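Local structure of alpha-amylase (Eisenia fetida, 6M4K) at residues P349-I352 with D357-D360; D371-D374 with G380-I383. The protein probably hydrolyses internal alpha-1,4-glucosidic linkages in starch-like polysaccharides, as a calcium-binding glycoside hydrolase of family 13. All coordinates share one frame; numbering follows the deposited sequence. Where two conformers were deposited one is given.

Contact 1. Residues P349-I352 with D357-D360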
loop_
_atom_site.group_PDB
_atom_site.type_symbol
_atom_site.label_atom_id
_atom_site.label_comp_id
_atom_site.label_asym_id
_atom_site.label_seq_id
_atom_site.Cartn_x
_atom_site.Cartn_y
_atom_site.Cartn_z
ATOM N N PRO A 349 1.552 -15.045 -14.624
ATOM C CA PRO A 349 2.622 -15.335 -15.602
ATOM C C PRO A 349 3.193 -14.070 -16.228
ATOM O O PRO A 349 3.019 -13.780 -17.423
ATOM C CB PRO A 349 1.897 -16.227 -16.617
ATOM C CG PRO A 349 0.500 -15.706 -16.605
ATOM C CD PRO A 349 0.217 -15.384 -15.151
ATOM N N ARG A 350 3.890 -13.275 -15.408
ATOM C CA ARG A 350 4.514 -12.056 -15.904
ATOM C C ARG A 350 5.394 -12.381 -17.103
ATOM O O ARG A 350 6.197 -13.316 -17.058
ATOM C CB ARG A 350 5.356 -11.413 -14.793
ATOM C CG ARG A 350 5.889 -10.023 -15.151
ATOM C CD ARG A 350 6.808 -9.457 -14.072
ATOM N NE ARG A 350 8.101 -10.125 -14.128
ATOM C CZ ARG A 350 9.194 -9.721 -13.493
ATOM N NH1 ARG A 350 9.157 -8.643 -12.719
ATOM N NH2 ARG A 350 10.333 -10.387 -13.636
ATOM N N ASN A 351 5.244 -11.599 -18.166
ATOM C CA ASN A 351 5.834 -11.952 -19.462
ATOM C C ASN A 351 6.214 -10.646 -20.164
ATOM O O ASN A 351 5.422 -10.079 -20.916
ATOM C CB ASN A 351 4.838 -12.765 -20.280
ATOM C CG ASN A 351 5.426 -13.275 -21.567
ATOM O OD1 ASN A 351 6.379 -14.045 -21.544
ATOM N ND2 ASN A 351 4.872 -12.856 -22.687
ATOM N N ILE A 352 7.421 -10.160 -19.875
ATOM C CA ILE A 352 7.819 -8.823 -20.311
ATOM C C ILE A 352 8.351 -8.883 -21.737
ATOM O O ILE A 352 9.331 -9.579 -22.021
ATOM C CB ILE A 352 8.830 -8.189 -19.342
ATOM C CG1 ILE A 352 8.200 -8.079 -17.949
ATOM C CG2 ILE A 352 9.261 -6.807 -19.848
ATOM C CD1 ILE A 352 9.211 -7.861 -16.828
ATOM N N ASP A 357 4.561 -6.055 -19.745
ATOM C CA ASP A 357 4.093 -7.399 -19.412
ATOM C C ASP A 357 2.815 -7.682 -20.195
ATOM O O ASP A 357 1.783 -7.046 -19.963
ATOM C CB ASP A 357 3.860 -7.454 -17.906
ATOM C CG ASP A 357 3.219 -8.734 -17.434
ATOM O OD1 ASP A 357 3.161 -9.725 -18.206
ATOM O OD2 ASP A 357 2.777 -8.743 -16.262
ATOM N N THR A 358 2.886 -8.631 -21.133
ATOM C CA THR A 358 1.721 -8.963 -21.947
ATOM C C THR A 358 0.592 -9.544 -21.113
ATOM O O THR A 358 -0.562 -9.534 -21.554
ATOM C CB THR A 358 2.074 -9.965 -23.065
ATOM O OG1 THR A 358 2.419 -11.239 -22.508
ATOM C CG2 THR A 358 3.236 -9.458 -23.916
ATOM N N ASN A 359 0.911 -10.071 -19.937
ATOM C CA ASN A 359 -0.054 -10.760 -19.098
ATOM C C ASN A 359 -0.371 -9.963 -17.844
ATOM O O ASN A 359 -0.809 -10.535 -16.841
ATOM C CB ASN A 359 0.444 -12.162 -18.764
ATOM C CG ASN A 359 0.738 -12.980 -20.005
ATOM O OD1 ASN A 359 0.230 -12.695 -21.090
ATOM N ND2 ASN A 359 1.577 -13.986 -19.845
ATOM N N ASP A 360 -0.178 -8.640 -17.903
ATOM C CA ASP A 360 -0.388 -7.797 -16.733
ATOM C C ASP A 360 -1.849 -7.651 -16.366
ATOM O O ASP A 360 -2.148 -7.020 -15.345
ATOM C CB ASP A 360 0.286 -6.423 -16.894
ATOM C CG ASP A 360 -0.243 -5.612 -18.071
ATOM O OD1 ASP A 360 -1.205 -6.031 -18.746
ATOM O OD2 ASP A 360 0.318 -4.512 -18.321
#
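Asp-357 meets the backbone of Asn-351 through one carboxylate oxygen, and most of the contact is polar. Asp-357 OD1 accepts from Asn-351 N at 2.8 Å and from Asn-359 N at 2.9 Å. The two N-H groups come from opposite faces of the carboxylate plane, about 60° out of it, so OD1 is clamped between them. Asp-357 OD2 takes a hydrogen bond from Trp-348 NE1. Together these bonds should fix the rotation of the carboxylate.

Two side-chain amides add to this. Asn-359 ND2 donates a hydrogen bond to Pro-349 O at 2.8 Å, in the carbonyl plane. Asn-351 ND2 points almost straight at Thr-358 OG1, 2.9 Å away. Asn-351 CG lies anti to its backbone N (chi1 -174°), which carries the amide across to Thr-358. The backbone bond Thr-358 N to Asn-351 O is 2.9 Å.

Arg-350 packs through its CG methylene, 3.5 Å from Asp-357 OD2, while its guanidinium makes a cation-pi contact with Phe-320.

Ile-352 and Asp-357 form an antiparallel, non-hydrogen-bonded pair. The motif is a short beta hairpin on the surface of the catalytic domain, continued by an Asx turn at Asp-357 and a type I turn from Asp-357 to Asp-360.

Contact 2. Residues D371-D374 with G380-I383; sequences DTKD and GEWI. With SO4 (sulfate ion), chain E.
Lys-373 and Glu-381 join the two segments by a salt bridge. Lys-373 NZ lies 2.7 Å from Glu-381 OE1. Glu-381 OE1 receives it on its syn lone pair, on the side of OE2. The lysine chain is extended beyond CG, which carries the ammonium group across to the glutamate. The two side chains meet at about a right angle. A water closes the same pair into a ring. It accepts from Lys-373 NZ at 3.2 Å and donates to Glu-381 OE2 at 2.8 Å.

Trp-382 fills the other half of the contact. Trp-382 CH2 meets Thr-372 CG2 at 3.8 Å, with the methyl at the ring edge and in the ring plane. Trp-382 CZ2 lies 3.4 Å from Lys-373 O, which approaches obliquely. With CG anti to the carbonyl carbon (chi1 -61°), the six-membered ring of Trp-382 comes against Thr-372 and Lys-373 O.

A sulfate ion, probably from the crystallisation liquor, sits beside Lys-373 and Asp-374. Its O2 accepts from Asp-374 N at 2.8 Å in a nearly straight bond of 166°. Asn-367 ND2 also binds this ion.

The next shell holds these groups in place. Arg-77 bonds Thr-372 OG1, on the branch that does not touch the indole. Trp-25 packs edge-to-face with Trp-382. Asn-379 OD1 accepts from the backbone N of both Glu-381 and Trp-382. Lys-26 pairs with Asp-374 OD1 and also bonds Thr-372 O.

The chemistry is mixed. A direct ion pair, with a water as a second bridge, links the chain at Lys-373 and Glu-381, and a largely buried indole packs beside it. The negative charge of Glu-381 probably favours the protonated form of Lys-373.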
loop_
_atom_site.group_PDB
_atom_site.type_symbol
_atom_site.label_atom_id
_atom_site.label_comp_id
_atom_site.label_asym_id
_atom_site.label_seq_id
_atom_site.Cartn_x
_atom_site.Cartn_y
_atom_site.Cartn_z
ATOM N N ASP A 371 -14.506 -16.437 -10.218
ATOM C CA ASP A 371 -14.354 -16.634 -8.786
ATOM C C ASP A 371 -12.899 -16.399 -8.381
ATOM O O ASP A 371 -12.012 -16.218 -9.219
ATOM C CB ASP A 371 -14.854 -18.023 -8.366
ATOM C CG ASP A 371 -14.067 -19.168 -8.998
ATOM O OD1 ASP A 371 -12.898 -18.991 -9.393
ATOM O OD2 ASP A 371 -14.629 -20.284 -9.089
ATOM N N THR A 372 -12.659 -16.415 -7.072
ATOM C CA THR A 372 -11.324 -16.309 -6.515
ATOM C C THR A 372 -11.129 -17.479 -5.566
ATOM O O THR A 372 -12.025 -17.798 -4.776
ATOM C CB THR A 372 -11.139 -14.960 -5.809
ATOM O OG1 THR A 372 -11.363 -13.930 -6.768
ATOM C CG2 THR A 372 -9.739 -14.836 -5.218
ATOM N N LYS A 373 -9.986 -18.142 -5.676
ATOM C CA LYS A 373 -9.687 -19.263 -4.799
ATOM C C LYS A 373 -9.491 -18.801 -3.365
ATOM O O LYS A 373 -9.072 -17.667 -3.105
ATOM C CB LYS A 373 -8.389 -19.940 -5.219
ATOM C CG LYS A 373 -8.437 -20.655 -6.536
ATOM C CD LYS A 373 -7.120 -21.384 -6.696
ATOM C CE LYS A 373 -6.935 -21.853 -8.096
ATOM N NZ LYS A 373 -5.719 -22.709 -8.203
ATOM N N ASP A 374 -9.757 -19.711 -2.429
ATOM C CA ASP A 374 -9.316 -19.530 -1.056
ATOM C C ASP A 374 -7.806 -19.352 -1.025
ATOM O O ASP A 374 -7.064 -20.019 -1.756
ATOM C CB ASP A 374 -9.664 -20.763 -0.214
ATOM C CG ASP A 374 -11.144 -20.872 0.105
ATOM O OD1 ASP A 374 -11.918 -19.942 -0.182
ATOM O OD2 ASP A 374 -11.538 -21.926 0.659
ATOM N N GLY A 380 2.776 -21.055 -4.330
ATOM C CA GLY A 380 3.096 -20.659 -5.684
ATOM C C GLY A 380 2.068 -19.770 -6.336
ATOM O O GLY A 380 2.309 -19.274 -7.445
ATOM N N GLU A 381 0.908 -19.588 -5.712
ATOM C CA GLU A 381 -0.139 -18.722 -6.236
ATOM C C GLU A 381 -0.361 -17.487 -5.383
ATOM O O GLU A 381 -0.501 -16.393 -5.931
ATOM C CB GLU A 381 -1.457 -19.490 -6.378
ATOM C CG GLU A 381 -1.308 -20.750 -7.234
ATOM C CD GLU A 381 -2.561 -21.588 -7.254
ATOM O OE1 GLU A 381 -3.612 -21.084 -7.693
ATOM O OE2 GLU A 381 -2.489 -22.770 -6.849
ATOM N N TRP A 382 -0.408 -17.640 -4.061
ATOM C CA TRP A 382 -0.500 -16.508 -3.147
ATOM C C TRP A 382 0.875 -16.257 -2.540
ATOM O O TRP A 382 1.463 -17.154 -1.928
ATOM C CB TRP A 382 -1.537 -16.801 -2.066
ATOM C CG TRP A 382 -2.903 -17.035 -2.625
ATOM C CD1 TRP A 382 -3.484 -18.254 -2.922
ATOM C CD2 TRP A 382 -3.875 -16.034 -2.988
ATOM N NE1 TRP A 382 -4.747 -18.059 -3.425
ATOM C CE2 TRP A 382 -5.013 -16.711 -3.473
ATOM C CE3 TRP A 382 -3.897 -14.629 -2.940
ATOM C CZ2 TRP A 382 -6.156 -16.037 -3.903
ATOM C CZ3 TRP A 382 -5.039 -13.961 -3.369
ATOM C CH2 TRP A 382 -6.153 -14.665 -3.842
ATOM N N ILE A 383 1.381 -15.031 -2.703
ATOM C CA ILE A 383 2.742 -14.718 -2.269
ATOM C C ILE A 383 2.802 -14.476 -0.762
ATOM O O ILE A 383 3.748 -14.904 -0.090
ATOM C CB ILE A 383 3.283 -13.518 -3.067
ATOM C CG1 ILE A 383 3.168 -13.780 -4.577
ATOM C CG2 ILE A 383 4.718 -13.185 -2.648
ATOM C CD1 ILE A 383 3.893 -15.054 -5.071
HETATM S S SO4 E . -10.353 -23.454 -3.775
HETATM O O1 SO4 E . -8.941 -23.393 -4.128
HETATM O O2 SO4 E . -10.814 -22.197 -3.190
HETATM O O3 SO4 E . -10.552 -24.536 -2.813
HETATM O O4 SO4 E . -11.134 -23.722 -4.978
HETATM O O HOH W 1 -4.509 -24.477 -5.884
#

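How the contacts relate
Contact 1 closes before contact 2 opens, so the two follow in series along the chain. Both belong to the long stretch between strand 339-344, the eighth strand of the parallel barrel, and helix 389-401. All four segments fall in the family 13 catalytic range. The centres are about 18 Å apart, and the nearest atoms about 8 Å, so the contacts do not touch. Contact 1 lies at the surface, and its centre is about 22 Å from the centre of the chain. Contact 2 is partly buried, and its centre is about 19 Å from the same point. The stretch is thus tied to itself at two separate places. Both lie away from the calcium site.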